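2-aminomuconic 6-semialdehyde dehydrogenase (Pseudomonas sp., PDB 7BZV) catalyses the NAD+-dependent oxidation of 2-aminomuconic 6-semialdehyde to 2-aminomuconate in the meta-cleavage pathway of 2-aminophenol breakdown, and needs its tetrameric assembly to bind the cofactor. Local coordinates at residues K257-I262 against R408-T413; D273-A278 against A418-T423; L279-G284 against T445-D450; D301-A306 against C395-F400; R431-M436 against S441-W446. All blocks are in the same frame, centred on the assembly; numbering follows the deposited sequence.

Contact 1: K257-I262 against R408-T413; sequences KNAAVI and RRANDT
Ala259 and Ala410 meet methyl to methyl where strand 258-262 lies against helix 403-411, a helix-on-sheet layer of the alpha/beta fold of aldehyde dehydrogenases. The tight part is narrow. Ala259 CB stands 4.0 Å from Ala410 CB, and the backbones draw close enough to put Ala259 CA 5.7 Å from Ala410 CA, a spacing that two such small side chains allow. All the touching residues are buried, and no hydrogen bond spans the gap, so the join is purely apolar. The strand presents Ala259 and Val261 to this helix, while Ala260 and Ile262 face the other side of the sheet and pack on helix 268-280.

Away from this point the contact opens out. Arg409 is partly exposed and runs off to salt bridges with Glu405 and Asp381. Lys257 starts out toward the helix, but its chain bends away and NZ ends on Glu291 and the carbonyl of Glu388. Farther along the strand the fit is looser: with Val261 CG1 anti to the backbone N (chi1 -176°), the other branch faces the helix, leaving Val261 CG2 4.4 Å from Ala410 CB.

Contact 2: D273-A278 against A418-T423; sequences DGMMRA and AATIWT
Met275 and Trp422 pass one another in opposite senses, the thioether reaching from helix 268-280 beside the five-membered ring of the indole. The sulfur, Met275 SD, lies 4.6 Å from the centroid of that ring and 53° from its normal, so this Met-aromatic contact is oblique. Its nearest ring atom is Trp422 NE1, 3.8 Å from Met275 SD. The approach depends on a folded thioether: CG is anti to the carbonyl carbon (chi1 -75°), and further bends at chi2 and chi3 turn the sulfur to the strand. The same sulfur also touches Thr420, whose CG2 is 4.1 Å from Met275 SD.

The six-membered part of the indole extends to Gly274, where Trp422 CZ2 comes 3.9 Å from Gly274 CA, again obliquely. A beta carbon modelled on Gly274 would fall 2.5 Å from Trp422 CZ2, evidence that the ring occupies the place of a side chain.

A polar chain accompanies the packing: Trp422 NE1 gives a weak, bent hydrogen bond to Thr420 OG1 at 3.0 Å, and the stronger partner of that hydroxyl is the carbonyl of Thr445, in the loop after strand 440-443.

The short axes of helix and strand approach to 10.6 Å and run nearly antiparallel, at 163°. Helix 268-280 thus covers this face of the sheet: Met275 also rests on Ala260 and Ile262 of strand 258-262 and on Ser290 and Val293 of strand 290-296, while Met276 turns to helix 297-312.

Contact 3: L279-G284 against T445-D450; sequences LFLNSG and TWFLRD
Leu281 puts one methyl against two aromatic rings, those of Trp446 and Phe447, and the contact across the segments is entirely apolar. Leu281 CG is anti to the backbone N (chi1 -175°), which carries CD2 out to both rings. Leu281 CD2 meets the indole at its edge, near the ring plane, 3.7 Å from Trp446 CZ3. The same methyl lies 3.8 Å from Phe447 CD2, approached obliquely, with the two side chains crossing at roughly a right angle. Leu281 CB adds a second touch, 4.0 Å from Trp446 CZ3. Phe447 CB, from the next residue along, covers one face of the Trp446 indole, 3.3 Å above its plane and displaced toward the rim.

Hydrogen bonds fix the surroundings. Just past the helix end the chain curls back, Gly284 N bonding to Leu281 O at 2.9 Å. Trp446 NE1 binds the carbonyl of Leu288, which pins the indole from its polar side, and Phe447 O is bound by Arg105. With an alanine in place of Trp446, Leu281 CD2 would probably lose the ring edge it rests on and the carbonyl of Leu288 its indole donor.

The site joins the C-terminal end of helix 268-280 to the loop between strands 440-443 and 462-463. Helix 95-119 borders it too, through Met97 and Ile101 on Leu281, while the indole packs back on Arg277 and Ala278 of helix 268-280.

Contact 4: D301-A306 against C395-F400; sequences DRFCVA and CHVTPF
Phe303 and Cys304, which meet Val397 here, stand on a helical turn bracketed by the backbone bond from Val305 N to Asp301 O, 2.9 Å long; the next bond along, Ala306 N to Arg302 O, has the same length. These regular bonds are evidence that the two residues project from an intact helix, and no hydrogen bond crosses to the strand.

Val397 divides its two methyls between the partners. Its CG2 is anti to the backbone N and lies 3.9 Å from Phe303 CE2, meeting the ring obliquely. The other branch, flanked by the backbone N and C (chi1 63°), brings Val397 CG1 to 4.1 Å from Cys304 SG. The phenyl extends beside the valine because Phe303 CG is itself anti to its backbone N (chi1 178°), and the two side chains run side by side with opposite headings. Since Cys304 CA and Val397 CA remain 8.2 Å apart, the side chains alone bridge the layers. Cys304 is partly exposed, whereas Phe303 and Val397 are buried, so the cysteine forms the less enclosed side of the contact.

Helix 297-312 lies on the same face of the sheet as helix 268-280, as the touch of Phe303 on Met271 indicates. Strand 394-400 runs between strands 290-296 and 374-377, and Val397 also packs on Val295, Val375 and Ala377 of these neighbours. On the opposite face the hydroxyl of Thr398 is bound by the guanidinium of Arg409, from helix 403-411.

Contact 5: R431-M436 against S441-W446; sequences RVSELM and SWVNTW
Ser441 OG donates a 2.8 Å hydrogen bond to Ser433 O, the single polar bond between helix and strand here. The hydroxyl comes in well to one side of the carbonyl, with a C=O to donor angle of 111° and a tilt of 25° from its plane. Met436 N reaches the same Ser433 O from the opposite face at 3.3 Å, so two donors grip this oxygen near the helix end. Met436 CG lies 3.4 Å from Ser441 OG. Nearby, Ser433 CB and Val443 CG2 are pressed to 3.5 Å, closer than usual for two carbons.

What positions this shell lies behind it. Ser441 OG is anti to its backbone N (chi1 -165°), which turns it to the helix, while Ser433 OG is bound to the carbonyl of Ala429. With alanine in place of Ser441, Ser433 O would probably lose its hydroxyl donor and a small gap would open beside Met436 CG.

Farther out, Lys142 of the second subunit binds the carbonyls of Glu434 and Met436, and a strand of that subunit pairs in parallel with 441-443, extending the sheet across the interface. The arrangement closes a beta-alpha-beta crossover formed by strand 418-422, helix 426-435 and strand 440-443.

In the fold
Contacts 1, 2, 4 and 5 reach one sheet, from both faces. Contacts 1 and 2 are back to back, centres 12 Å apart, with Val261 N hydrogen-bonded to Thr420 O at 2.8 Å. Contact 1 joins contact 5 through Asn411 ND2 and Leu435 O, 2.9 Å apart. Contacts 2 and 3, centres 8 Å apart, share helix 268-280; contacts 3 and 5 share Thr445 and Trp446. Contact 4, 14 Å from contact 1 between centres, is tied to it by Arg409 NH1 and Pro399 O, 3.0 Å apart. Contact 3 probably borders the active-site region, since its first segment leads into the family's Gly-Gln-x-Cys motif; a bound diethylene glycol lies about 13 Å from the Phe447 side chain.

Contact 1: K257-I262 against R408-T413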
# COMPACT_ATOMS: atom_id res chain seq x y z
N LYS B 257 17.61 7.82 26.48
CA LYS B 257 18.07 9.07 27.14
C LYS B 257 17.69 10.18 26.16
O LYS B 257 18.50 10.66 25.37
CB LYS B 257 19.55 9.07 27.47
CG LYS B 257 19.90 10.28 28.34
CD LYS B 257 19.66 10.03 29.82
CE LYS B 257 19.98 11.28 30.68
NZ LYS B 257 19.55 11.13 32.10
N ASN B 258 16.43 10.54 26.17
CA ASN B 258 15.84 11.24 25.04
C ASN B 258 16.09 12.74 25.12
O ASN B 258 16.07 13.33 26.21
CB ASN B 258 14.35 10.98 25.03
CG ASN B 258 14.01 9.50 24.95
OD1 ASN B 258 14.55 8.75 24.12
ND2 ASN B 258 13.13 9.05 25.84
N ALA B 259 16.26 13.37 23.95
CA ALA B 259 16.52 14.80 23.86
C ALA B 259 15.27 15.59 23.50
O ALA B 259 14.46 15.18 22.67
CB ALA B 259 17.59 15.07 22.81
N ALA B 260 15.15 16.74 24.14
CA ALA B 260 14.24 17.81 23.75
C ALA B 260 15.06 18.96 23.21
O ALA B 260 16.07 19.35 23.82
CB ALA B 260 13.42 18.29 24.95
N VAL B 261 14.61 19.52 22.08
CA VAL B 261 15.30 20.61 21.40
C VAL B 261 14.32 21.78 21.27
O VAL B 261 13.34 21.69 20.52
CB VAL B 261 15.83 20.18 20.02
CG1 VAL B 261 16.61 21.29 19.38
CG2 VAL B 261 16.69 18.97 20.15
N ILE B 262 14.63 22.90 21.94
CA ILE B 262 13.74 24.04 22.04
C ILE B 262 14.41 25.25 21.40
O ILE B 262 15.40 25.78 21.92
CB ILE B 262 13.35 24.32 23.49
CG1 ILE B 262 12.71 23.04 24.07
CG2 ILE B 262 12.39 25.54 23.57
CD1 ILE B 262 12.73 23.02 25.56
N ARG B 408 23.91 17.26 16.32
CA ARG B 408 25.01 16.40 16.73
C ARG B 408 24.89 16.05 18.21
O ARG B 408 25.02 14.88 18.59
CB ARG B 408 26.36 17.08 16.44
CG ARG B 408 27.56 16.43 17.14
CD ARG B 408 28.89 17.16 16.84
NE ARG B 408 28.97 18.50 17.45
CZ ARG B 408 29.08 18.73 18.75
NH1 ARG B 408 29.12 17.72 19.61
NH2 ARG B 408 29.14 19.97 19.18
N ARG B 409 24.61 17.03 19.06
CA ARG B 409 24.54 16.75 20.48
C ARG B 409 23.32 15.91 20.83
O ARG B 409 23.38 15.06 21.72
CB ARG B 409 24.54 18.08 21.26
CG ARG B 409 25.81 18.92 21.02
CD ARG B 409 25.71 20.31 21.67
NE ARG B 409 25.63 20.23 23.13
CZ ARG B 409 25.30 21.26 23.91
NH1 ARG B 409 25.03 22.45 23.38
NH2 ARG B 409 25.24 21.11 25.22
N ALA B 410 22.19 16.16 20.17
CA ALA B 410 21.00 15.36 20.44
C ALA B 410 21.24 13.89 20.10
O ALA B 410 20.80 12.99 20.83
CB ALA B 410 19.83 15.90 19.62
N ASN B 411 21.94 13.64 19.00
CA ASN B 411 22.21 12.29 18.50
C ASN B 411 23.42 11.63 19.16
O ASN B 411 23.73 10.46 18.85
CB ASN B 411 22.42 12.36 16.99
CG ASN B 411 21.11 12.50 16.23
OD1 ASN B 411 20.04 12.23 16.78
ND2 ASN B 411 21.20 12.83 14.96
N ASP B 412 24.13 12.35 20.01
CA ASP B 412 25.32 11.85 20.69
C ASP B 412 24.87 11.01 21.88
O ASP B 412 24.90 11.42 23.04
CB ASP B 412 26.21 13.01 21.09
CG ASP B 412 27.37 12.59 22.01
OD1 ASP B 412 27.93 11.49 21.85
OD2 ASP B 412 27.72 13.36 22.92
N THR B 413 24.45 9.79 21.57
CA THR B 413 24.04 8.81 22.58
C THR B 413 24.01 7.47 21.88
O THR B 413 23.88 7.40 20.65
CB THR B 413 22.67 9.11 23.18
OG1 THR B 413 22.26 8.01 24.00
CG2 THR B 413 21.62 9.31 22.08

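Contact 2: D273-A278 against A418-T423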
# COMPACT_ATOMS: atom_id res chain seq x y z
N ASP B 273 3.94 24.00 28.35
CA ASP B 273 2.93 23.00 28.68
C ASP B 273 3.39 21.61 28.28
O ASP B 273 3.21 20.63 29.02
CB ASP B 273 1.61 23.30 27.95
CG ASP B 273 0.84 24.43 28.56
OD1 ASP B 273 1.17 24.88 29.66
OD2 ASP B 273 -0.10 24.88 27.91
N GLY B 274 3.90 21.50 27.05
CA GLY B 274 4.33 20.21 26.53
C GLY B 274 5.56 19.66 27.23
O GLY B 274 5.63 18.47 27.53
N MET B 275 6.53 20.52 27.52
CA MET B 275 7.74 20.08 28.20
C MET B 275 7.49 19.68 29.64
O MET B 275 8.14 18.74 30.13
CB MET B 275 8.80 21.16 28.11
CG MET B 275 9.45 21.29 26.70
SD MET B 275 10.13 19.73 26.10
CE MET B 275 11.29 19.31 27.39
N MET B 276 6.54 20.33 30.34
CA MET B 276 6.22 19.84 31.68
C MET B 276 5.74 18.41 31.63
O MET B 276 6.06 17.63 32.55
CB MET B 276 5.18 20.72 32.39
CG MET B 276 5.80 21.99 32.66
SD MET B 276 6.79 21.98 34.20
CE MET B 276 8.46 21.64 33.75
N ARG B 277 5.03 18.01 30.57
CA ARG B 277 4.64 16.61 30.47
C ARG B 277 5.83 15.73 30.08
O ARG B 277 6.06 14.67 30.68
CB ARG B 277 3.49 16.48 29.46
CG ARG B 277 2.18 17.11 29.99
CD ARG B 277 1.08 17.27 28.94
NE ARG B 277 0.83 16.05 28.19
CZ ARG B 277 0.04 15.07 28.60
NH1 ARG B 277 -0.58 15.20 29.77
NH2 ARG B 277 -0.14 14.00 27.83
N ALA B 278 6.58 16.14 29.06
CA ALA B 278 7.73 15.36 28.59
C ALA B 278 8.73 15.11 29.70
O ALA B 278 9.47 14.12 29.65
CB ALA B 278 8.45 16.08 27.44
N ALA B 418 13.32 8.38 21.37
CA ALA B 418 12.44 9.49 21.03
C ALA B 418 13.13 10.85 21.12
O ALA B 418 14.18 11.01 21.76
CB ALA B 418 11.21 9.54 21.95
N ALA B 419 12.50 11.84 20.45
CA ALA B 419 12.89 13.23 20.55
C ALA B 419 11.66 14.12 20.47
O ALA B 419 10.62 13.72 19.95
CB ALA B 419 13.89 13.64 19.45
N THR B 420 11.77 15.33 21.03
CA THR B 420 10.71 16.33 20.93
C THR B 420 11.35 17.68 20.60
O THR B 420 12.25 18.13 21.31
CB THR B 420 9.86 16.40 22.20
OG1 THR B 420 8.82 17.41 22.06
CG2 THR B 420 10.70 16.71 23.43
N ILE B 421 10.89 18.29 19.51
CA ILE B 421 11.44 19.50 18.92
C ILE B 421 10.37 20.59 18.93
O ILE B 421 9.27 20.36 18.43
CB ILE B 421 11.83 19.29 17.45
CG1 ILE B 421 12.64 17.99 17.23
CG2 ILE B 421 12.55 20.49 16.87
CD1 ILE B 421 13.90 18.04 17.92
N TRP B 422 10.75 21.80 19.33
CA TRP B 422 9.82 22.93 19.45
C TRP B 422 10.37 24.09 18.61
O TRP B 422 11.42 24.66 18.94
CB TRP B 422 9.62 23.34 20.92
CG TRP B 422 8.88 22.24 21.69
CD1 TRP B 422 9.43 21.12 22.24
CD2 TRP B 422 7.46 22.13 21.88
NE1 TRP B 422 8.46 20.33 22.77
CE2 TRP B 422 7.24 20.91 22.56
CE3 TRP B 422 6.37 22.93 21.58
CZ2 TRP B 422 5.99 20.50 22.96
CZ3 TRP B 422 5.12 22.51 21.95
CH2 TRP B 422 4.94 21.30 22.63
N THR B 423 9.64 24.43 17.55
CA THR B 423 9.96 25.54 16.64
C THR B 423 8.70 25.86 15.85
O THR B 423 7.88 24.97 15.61
CB THR B 423 11.10 25.19 15.68
OG1 THR B 423 11.33 26.26 14.75
CG2 THR B 423 10.73 23.98 14.82

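Contact 3: L279-G284 against T445-D450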
# COMPACT_ATOMS: atom_id res chain seq x y z
N LEU B 279 8.80 16.01 30.67
CA LEU B 279 9.72 15.85 31.79
C LEU B 279 9.11 15.06 32.95
O LEU B 279 9.80 14.23 33.54
CB LEU B 279 10.20 17.21 32.32
CG LEU B 279 11.00 18.09 31.35
CD1 LEU B 279 11.23 19.50 31.89
CD2 LEU B 279 12.33 17.46 30.98
N PHE B 280 7.83 15.30 33.32
CA PHE B 280 7.34 14.88 34.64
C PHE B 280 6.07 14.04 34.58
O PHE B 280 5.64 13.54 35.62
CB PHE B 280 7.13 16.13 35.54
CG PHE B 280 8.34 17.01 35.65
CD1 PHE B 280 9.55 16.48 36.05
CD2 PHE B 280 8.27 18.37 35.33
CE1 PHE B 280 10.69 17.27 36.12
CE2 PHE B 280 9.41 19.16 35.39
CZ PHE B 280 10.61 18.62 35.80
N LEU B 281 5.49 13.84 33.41
CA LEU B 281 4.36 12.92 33.34
C LEU B 281 4.76 11.55 33.87
O LEU B 281 5.85 11.06 33.60
CB LEU B 281 3.86 12.80 31.89
CG LEU B 281 2.60 11.97 31.75
CD1 LEU B 281 1.41 12.69 32.41
CD2 LEU B 281 2.25 11.66 30.27
N ASN B 282 3.88 10.93 34.67
CA ASN B 282 4.19 9.61 35.25
C ASN B 282 5.47 9.69 36.09
O ASN B 282 6.24 8.71 36.20
CB ASN B 282 4.31 8.55 34.14
CG ASN B 282 3.99 7.14 34.61
OD1 ASN B 282 3.11 6.95 35.44
ND2 ASN B 282 4.65 6.14 34.03
N SER B 283 5.71 10.85 36.68
CA SER B 283 6.92 11.11 37.47
C SER B 283 8.18 10.82 36.67
O SER B 283 9.18 10.35 37.21
CB SER B 283 6.89 10.33 38.78
OG SER B 283 5.74 10.72 39.51
N GLY B 284 8.12 11.10 35.37
CA GLY B 284 9.30 10.91 34.56
C GLY B 284 9.61 9.47 34.20
O GLY B 284 10.69 9.20 33.65
N THR B 445 4.86 18.85 20.07
CA THR B 445 4.05 17.97 20.91
C THR B 445 5.01 16.94 21.50
O THR B 445 6.21 16.96 21.25
CB THR B 445 2.92 17.36 20.08
OG1 THR B 445 2.03 16.65 20.93
CG2 THR B 445 3.47 16.38 19.07
N TRP B 446 4.45 16.02 22.28
CA TRP B 446 5.21 14.96 22.93
C TRP B 446 4.20 13.87 23.31
O TRP B 446 3.09 14.18 23.74
CB TRP B 446 5.98 15.48 24.16
CG TRP B 446 6.61 14.34 24.89
CD1 TRP B 446 7.75 13.67 24.55
CD2 TRP B 446 6.08 13.69 26.06
NE1 TRP B 446 7.98 12.66 25.45
CE2 TRP B 446 6.96 12.64 26.38
CE3 TRP B 446 4.96 13.90 26.87
CZ2 TRP B 446 6.74 11.78 27.46
CZ3 TRP B 446 4.75 13.05 27.99
CH2 TRP B 446 5.63 11.98 28.24
N PHE B 447 4.56 12.60 23.07
CA PHE B 447 3.76 11.45 23.49
C PHE B 447 2.38 11.43 22.83
O PHE B 447 1.38 11.09 23.46
CB PHE B 447 3.65 11.41 25.02
CG PHE B 447 3.21 10.08 25.61
CD1 PHE B 447 3.55 8.87 25.01
CD2 PHE B 447 2.52 10.04 26.82
CE1 PHE B 447 3.20 7.68 25.59
CE2 PHE B 447 2.17 8.85 27.41
CZ PHE B 447 2.50 7.65 26.78
N LEU B 448 2.32 11.79 21.55
CA LEU B 448 1.14 11.56 20.70
C LEU B 448 1.35 10.30 19.88
O LEU B 448 2.31 10.22 19.07
CB LEU B 448 0.95 12.78 19.78
CG LEU B 448 -0.12 13.86 19.84
CD1 LEU B 448 0.03 14.69 18.52
CD2 LEU B 448 -1.45 13.22 19.97
N ARG B 449 0.51 9.28 20.09
CA ARG B 449 0.82 7.92 19.63
C ARG B 449 -0.25 7.46 18.64
O ARG B 449 -1.36 7.07 19.04
CB ARG B 449 0.93 6.96 20.82
CG ARG B 449 2.13 7.19 21.74
CD ARG B 449 3.33 6.46 21.14
NE ARG B 449 3.17 4.99 21.10
CZ ARG B 449 3.04 4.23 20.00
NH1 ARG B 449 3.03 4.70 18.74
NH2 ARG B 449 2.91 2.95 20.17
N ASP B 450 0.06 7.53 17.34
CA ASP B 450 -0.82 7.04 16.29
C ASP B 450 -0.58 5.54 16.12
O ASP B 450 0.45 5.11 15.58
CB ASP B 450 -0.61 7.80 14.98
CG ASP B 450 -1.62 7.38 13.86
OD1 ASP B 450 -2.16 6.26 13.86
OD2 ASP B 450 -1.88 8.19 12.97

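Contact 4: D301-A306 against C395-F400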
# COMPACT_ATOMS: atom_id res chain seq x y z
N ASP B 301 17.70 31.53 29.50
CA ASP B 301 17.39 32.06 30.82
C ASP B 301 15.88 32.14 31.05
O ASP B 301 15.39 31.77 32.12
CB ASP B 301 18.01 33.44 31.01
CG ASP B 301 19.50 33.39 31.24
OD1 ASP B 301 20.02 32.33 31.68
OD2 ASP B 301 20.16 34.41 30.97
N ARG B 302 15.15 32.66 30.07
CA ARG B 302 13.70 32.71 30.19
C ARG B 302 13.14 31.31 30.43
O ARG B 302 12.25 31.12 31.27
CB ARG B 302 13.10 33.31 28.93
CG ARG B 302 11.58 33.43 28.93
CD ARG B 302 11.08 34.02 27.61
NE ARG B 302 9.64 33.94 27.51
CZ ARG B 302 8.94 34.05 26.38
NH1 ARG B 302 9.56 34.27 25.23
NH2 ARG B 302 7.63 33.96 26.40
N PHE B 303 13.66 30.32 29.71
CA PHE B 303 13.21 28.95 29.88
C PHE B 303 13.42 28.48 31.31
O PHE B 303 12.53 27.87 31.92
CB PHE B 303 13.96 28.02 28.94
CG PHE B 303 13.57 26.58 29.10
CD1 PHE B 303 12.48 26.09 28.43
CD2 PHE B 303 14.26 25.72 29.95
CE1 PHE B 303 12.10 24.77 28.58
CE2 PHE B 303 13.89 24.38 30.10
CZ PHE B 303 12.79 23.92 29.42
N CYS B 304 14.63 28.65 31.83
CA CYS B 304 14.94 28.17 33.17
C CYS B 304 14.09 28.87 34.22
O CYS B 304 13.62 28.24 35.18
CB CYS B 304 16.41 28.37 33.50
SG CYS B 304 17.47 27.27 32.53
N VAL B 305 13.88 30.17 34.07
CA VAL B 305 13.08 30.91 35.06
C VAL B 305 11.64 30.43 35.02
O VAL B 305 11.03 30.13 36.06
CB VAL B 305 13.18 32.42 34.79
CG1 VAL B 305 12.15 33.21 35.63
CG2 VAL B 305 14.63 32.93 35.01
N ALA B 306 11.06 30.37 33.83
CA ALA B 306 9.66 29.99 33.73
C ALA B 306 9.46 28.54 34.13
O ALA B 306 8.51 28.21 34.84
CB ALA B 306 9.13 30.22 32.31
N CYS B 395 15.69 16.32 34.38
CA CYS B 395 16.44 16.51 33.16
C CYS B 395 17.65 17.35 33.48
O CYS B 395 17.71 18.00 34.53
CB CYS B 395 15.61 17.20 32.07
SG CYS B 395 15.19 18.93 32.45
N HIS B 396 18.60 17.35 32.56
CA HIS B 396 19.68 18.33 32.50
C HIS B 396 19.41 19.31 31.36
O HIS B 396 19.15 18.89 30.23
CB HIS B 396 21.04 17.65 32.29
CG HIS B 396 22.18 18.62 32.24
ND1 HIS B 396 22.73 19.05 31.06
CD2 HIS B 396 22.86 19.24 33.22
CE1 HIS B 396 23.69 19.92 31.31
NE2 HIS B 396 23.80 20.04 32.62
N VAL B 397 19.44 20.61 31.65
CA VAL B 397 19.18 21.62 30.63
C VAL B 397 20.48 22.36 30.30
O VAL B 397 21.25 22.73 31.20
CB VAL B 397 18.04 22.57 31.07
CG1 VAL B 397 18.41 23.32 32.30
CG2 VAL B 397 17.67 23.50 29.96
N THR B 398 20.71 22.61 29.00
CA THR B 398 21.95 23.20 28.52
C THR B 398 21.62 24.10 27.34
O THR B 398 20.68 23.81 26.59
CB THR B 398 22.96 22.09 28.12
OG1 THR B 398 24.22 22.62 27.67
CG2 THR B 398 22.35 21.20 27.01
N PRO B 399 22.34 25.20 27.15
CA PRO B 399 22.13 26.03 25.96
C PRO B 399 22.83 25.47 24.73
O PRO B 399 23.82 24.74 24.82
CB PRO B 399 22.76 27.38 26.35
CG PRO B 399 23.89 26.98 27.30
CD PRO B 399 23.39 25.74 28.05
N PHE B 400 22.30 25.84 23.57
CA PHE B 400 22.94 25.59 22.29
C PHE B 400 22.84 26.83 21.41
O PHE B 400 22.02 27.73 21.66
CB PHE B 400 22.35 24.38 21.54
CG PHE B 400 21.02 24.61 20.91
CD1 PHE B 400 20.90 25.06 19.61
CD2 PHE B 400 19.87 24.33 21.61
CE1 PHE B 400 19.63 25.24 19.02
CE2 PHE B 400 18.66 24.51 21.05
CZ PHE B 400 18.53 24.96 19.74

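Contact 5: R431-M436 against S441-W446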
# COMPACT_ATOMS: atom_id res chain seq x y z
N ARG B 431 13.47 19.54 8.83
CA ARG B 431 14.89 19.19 8.74
C ARG B 431 15.41 18.54 10.01
O ARG B 431 16.08 17.51 9.97
CB ARG B 431 15.74 20.45 8.52
CG ARG B 431 16.04 20.84 7.16
CD ARG B 431 17.17 21.90 7.12
NE ARG B 431 17.17 22.93 8.18
CZ ARG B 431 16.70 24.17 8.03
NH1 ARG B 431 16.14 24.54 6.88
NH2 ARG B 431 16.78 25.04 9.02
N VAL B 432 15.18 19.19 11.15
CA VAL B 432 15.75 18.72 12.41
C VAL B 432 15.09 17.43 12.87
O VAL B 432 15.77 16.48 13.29
CB VAL B 432 15.66 19.84 13.48
CG1 VAL B 432 16.13 19.34 14.82
CG2 VAL B 432 16.48 21.03 13.03
N SER B 433 13.75 17.37 12.83
CA SER B 433 13.05 16.20 13.36
C SER B 433 13.47 14.93 12.61
O SER B 433 13.70 13.88 13.22
CB SER B 433 11.53 16.39 13.33
OG SER B 433 11.07 16.56 12.02
N GLU B 434 13.65 15.03 11.29
CA GLU B 434 13.99 13.84 10.50
C GLU B 434 15.41 13.36 10.74
O GLU B 434 15.70 12.19 10.47
CB GLU B 434 13.84 14.10 8.99
CG GLU B 434 12.42 14.14 8.47
CD GLU B 434 12.36 14.56 7.00
OE1 GLU B 434 11.48 15.42 6.66
OE2 GLU B 434 13.20 14.05 6.22
N LEU B 435 16.31 14.24 11.16
CA LEU B 435 17.69 13.86 11.40
C LEU B 435 17.91 13.32 12.80
O LEU B 435 19.02 12.90 13.11
CB LEU B 435 18.59 15.08 11.16
CG LEU B 435 18.75 15.47 9.68
CD1 LEU B 435 19.48 16.82 9.58
CD2 LEU B 435 19.47 14.37 8.88
N MET B 436 16.90 13.37 13.67
CA MET B 436 17.00 12.76 14.98
C MET B 436 17.13 11.26 14.80
O MET B 436 16.32 10.66 14.09
CB MET B 436 15.75 13.06 15.83
CG MET B 436 15.53 14.54 16.12
SD MET B 436 16.82 15.18 17.21
CE MET B 436 17.98 15.90 16.07
N SER B 441 9.94 11.06 16.47
CA SER B 441 10.47 12.41 16.54
C SER B 441 9.27 13.36 16.46
O SER B 441 8.70 13.55 15.40
CB SER B 441 11.47 12.63 15.42
OG SER B 441 12.28 13.77 15.62
N TRP B 442 8.90 13.94 17.60
CA TRP B 442 7.71 14.79 17.71
C TRP B 442 8.09 16.23 17.47
O TRP B 442 9.13 16.70 17.92
CB TRP B 442 7.07 14.67 19.10
CG TRP B 442 6.32 13.44 19.33
CD1 TRP B 442 5.16 13.06 18.73
CD2 TRP B 442 6.63 12.41 20.28
NE1 TRP B 442 4.74 11.87 19.25
CE2 TRP B 442 5.64 11.44 20.18
CE3 TRP B 442 7.67 12.23 21.20
CZ2 TRP B 442 5.65 10.27 20.95
CZ3 TRP B 442 7.66 11.10 21.99
CH2 TRP B 442 6.68 10.13 21.85
N VAL B 443 7.20 16.97 16.81
CA VAL B 443 7.37 18.39 16.60
C VAL B 443 6.18 19.14 17.21
O VAL B 443 5.03 18.90 16.83
CB VAL B 443 7.51 18.77 15.13
CG1 VAL B 443 7.65 20.29 15.05
CG2 VAL B 443 8.71 18.08 14.45
N ASN B 444 6.47 20.03 18.17
CA ASN B 444 5.48 20.85 18.87
C ASN B 444 4.44 20.02 19.58
O ASN B 444 3.29 20.40 19.68
CB ASN B 444 4.83 21.85 17.91
CG ASN B 444 5.81 22.90 17.42
OD1 ASN B 444 6.86 23.13 18.03
ND2 ASN B 444 5.51 23.48 16.27
N THR B 445 4.86 18.85 20.07
CA THR B 445 4.05 17.97 20.91
C THR B 445 5.01 16.94 21.50
O THR B 445 6.21 16.96 21.25
CB THR B 445 2.92 17.36 20.08
OG1 THR B 445 2.03 16.65 20.93
CG2 THR B 445 3.47 16.38 19.07
N TRP B 446 4.45 16.02 22.28
CA TRP B 446 5.21 14.96 22.93
C TRP B 446 4.20 13.87 23.31
O TRP B 446 3.09 14.18 23.74
CB TRP B 446 5.98 15.48 24.16
CG TRP B 446 6.61 14.34 24.89
CD1 TRP B 446 7.75 13.67 24.55
CD2 TRP B 446 6.08 13.69 26.06
NE1 TRP B 446 7.98 12.66 25.45
CE2 TRP B 446 6.96 12.64 26.38
CE3 TRP B 446 4.96 13.90 26.87
CZ2 TRP B 446 6.74 11.78 27.46
CZ3 TRP B 446 4.75 13.05 27.99
CH2 TRP B 446 5.63 11.98 28.24